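Local coordinates for protein terminal oxygenase component of carbazole 1,9a-dioxygenase (Sphingomonas, PDB 3GKQ) that probably dioxygenates carbazole at its angular and adjacent carbons as the Rieske non-heme iron oxygenase component, using a [2Fe-2S] cluster and mononuclear iron, at residues 202-207 with 238-243. Sequence-based numbering, arbitrary orientation.
Sequences ALPLGF and PIFEAT
A classic beta bulge, with Leu205 and Gly206 set opposite the single residue Ile239, joins edge strand 206-209 to the broken strand 236-244 in a small antiparallel sheet of the catalytic domain. The backbone evidence is a shared acceptor: Ile239 O receives Leu205 N nearly head-on to the carbonyl, at 2.5 Å, a distance unusually short that may reflect coordinate error, and Gly206 N in a weak bond of 3.4 Å. Ile239 N returns an almost straight bond (176° at the hydrogen) to Gly206 O over 2.9 Å, approaching from above the carbonyl plane. With CG1 anti to its carbonyl carbon (chi1 -46°), Ile239 lays that atom 3.4 Å from Phe207 N, along the side-chain-less Gly206; it also packs on Leu111 of a second subunit. Beyond the bulge, Pro204 CB sits 3.9 Å from the Phe240 ring centroid and 11° off its normal, a CH-pi contact over one face. Leu205 CD1 reaches Ala242 CB at 4.0 Å, past the break in the strand. Leu203, directed away from this interface, touches the iron ligand His190. The chemistry implies a junction held by the straight Ile239 N to Gly206 O bond and the shared Ile239 carbonyl, with apolar contacts on its flanks, linking this sheet to the mononuclear iron's surroundings.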
loop_
_atom_site.group_PDB
_atom_site.type_symbol
_atom_site.label_atom_id
_atom_site.label_comp_id
_atom_site.label_asym_id
_atom_site.label_seq_id
_atom_site.Cartn_x
_atom_site.Cartn_y
_atom_site.Cartn_z
ATOM N N ALA A 202 -38.490 17.430 13.148
ATOM C CA ALA A 202 -38.847 16.408 14.117
ATOM C C ALA A 202 -38.074 15.147 13.711
ATOM O O ALA A 202 -38.347 14.559 12.665
ATOM C CB ALA A 202 -40.339 16.141 14.080
ATOM N N LEU A 203 -37.101 14.753 14.525
ATOM C CA LEU A 203 -36.309 13.561 14.236
ATOM C C LEU A 203 -36.254 12.642 15.448
ATOM O O LEU A 203 -35.641 12.966 16.467
ATOM C CB LEU A 203 -34.889 13.945 13.831
ATOM C CG LEU A 203 -34.013 12.779 13.361
ATOM C CD1 LEU A 203 -34.529 12.275 12.015
ATOM C CD2 LEU A 203 -32.568 13.235 13.238
ATOM N N PRO A 204 -36.901 11.478 15.352
ATOM C CA PRO A 204 -36.911 10.521 16.457
ATOM C C PRO A 204 -35.573 9.795 16.574
ATOM O O PRO A 204 -34.667 10.005 15.761
ATOM C CB PRO A 204 -38.045 9.580 16.077
ATOM C CG PRO A 204 -37.927 9.532 14.580
ATOM C CD PRO A 204 -37.699 10.983 14.215
ATOM N N LEU A 205 -35.456 8.957 17.601
ATOM C CA LEU A 205 -34.249 8.171 17.820
ATOM C C LEU A 205 -34.336 6.936 16.926
ATOM O O LEU A 205 -33.350 6.534 16.311
ATOM C CB LEU A 205 -34.146 7.727 19.285
ATOM C CG LEU A 205 -33.894 8.803 20.345
ATOM C CD1 LEU A 205 -33.996 8.182 21.726
ATOM C CD2 LEU A 205 -32.526 9.429 20.139
ATOM N N GLY A 206 -35.534 6.354 16.862
ATOM C CA GLY A 206 -35.765 5.163 16.060
ATOM C C GLY A 206 -37.241 4.861 15.844
ATOM O O GLY A 206 -38.058 5.781 15.799
ATOM N N PHE A 207 -37.584 3.574 15.730
ATOM C CA PHE A 207 -38.965 3.147 15.485
ATOM C C PHE A 207 -39.295 1.763 16.057
ATOM O O PHE A 207 -38.427 0.903 16.155
ATOM C CB PHE A 207 -39.225 3.099 13.979
ATOM C CG PHE A 207 -38.938 4.391 13.265
ATOM C CD1 PHE A 207 -39.864 5.430 13.272
ATOM C CD2 PHE A 207 -37.751 4.560 12.564
ATOM C CE1 PHE A 207 -39.612 6.624 12.582
ATOM C CE2 PHE A 207 -37.488 5.744 11.873
ATOM C CZ PHE A 207 -38.420 6.779 11.880
ATOM N N PRO A 238 -42.889 5.893 16.424
ATOM C CA PRO A 238 -41.582 6.564 16.462
ATOM C C PRO A 238 -41.043 6.733 17.885
ATOM O O PRO A 238 -41.786 7.085 18.799
ATOM C CB PRO A 238 -41.858 7.896 15.770
ATOM C CG PRO A 238 -43.277 8.175 16.161
ATOM C CD PRO A 238 -43.940 6.825 15.975
ATOM N N ILE A 239 -39.746 6.484 18.056
ATOM C CA ILE A 239 -39.090 6.569 19.362
ATOM C C ILE A 239 -38.448 7.935 19.615
ATOM O O ILE A 239 -37.399 8.252 19.041
ATOM C CB ILE A 239 -37.990 5.485 19.486
ATOM C CG1 ILE A 239 -38.530 4.138 18.992
ATOM C CG2 ILE A 239 -37.514 5.380 20.931
ATOM C CD1 ILE A 239 -39.759 3.643 19.735
ATOM N N PHE A 240 -39.073 8.732 20.482
ATOM C CA PHE A 240 -38.561 10.062 20.806
ATOM C C PHE A 240 -37.840 10.111 22.148
ATOM O O PHE A 240 -37.280 11.137 22.530
ATOM C CB PHE A 240 -39.699 11.087 20.774
ATOM C CG PHE A 240 -39.972 11.634 19.405
ATOM C CD1 PHE A 240 -39.091 12.534 18.818
ATOM C CD2 PHE A 240 -41.090 11.224 18.687
ATOM C CE1 PHE A 240 -39.316 13.017 17.528
ATOM C CE2 PHE A 240 -41.325 11.700 17.400
ATOM C CZ PHE A 240 -40.435 12.599 16.819
ATOM N N GLU A 241 -37.864 8.996 22.866
ATOM C CA GLU A 241 -37.170 8.891 24.139
ATOM C C GLU A 241 -36.972 7.407 24.417
ATOM O O GLU A 241 -37.839 6.586 24.099
ATOM C CB GLU A 241 -37.975 9.565 25.260
ATOM C CG GLU A 241 -39.186 8.800 25.759
ATOM C CD GLU A 241 -38.825 7.769 26.810
ATOM O OE1 GLU A 241 -38.161 8.138 27.806
ATOM O OE2 GLU A 241 -39.212 6.591 26.645
ATOM N N ALA A 242 -35.824 7.054 24.982
ATOM C CA ALA A 242 -35.545 5.655 25.267
ATOM C C ALA A 242 -34.799 5.476 26.579
ATOM O O ALA A 242 -34.049 6.349 27.005
ATOM C CB ALA A 242 -34.742 5.036 24.117
ATOM N N THR A 243 -35.006 4.320 27.199
ATOM C CA THR A 243 -34.375 3.998 28.466
ATOM C C THR A 243 -33.344 2.882 28.341
ATOM O O THR A 243 -33.298 2.158 27.342
ATOM C CB THR A 243 -35.417 3.523 29.482
ATOM O OG1 THR A 243 -36.088 2.371 28.952
ATOM C CG2 THR A 243 -36.443 4.623 29.767
#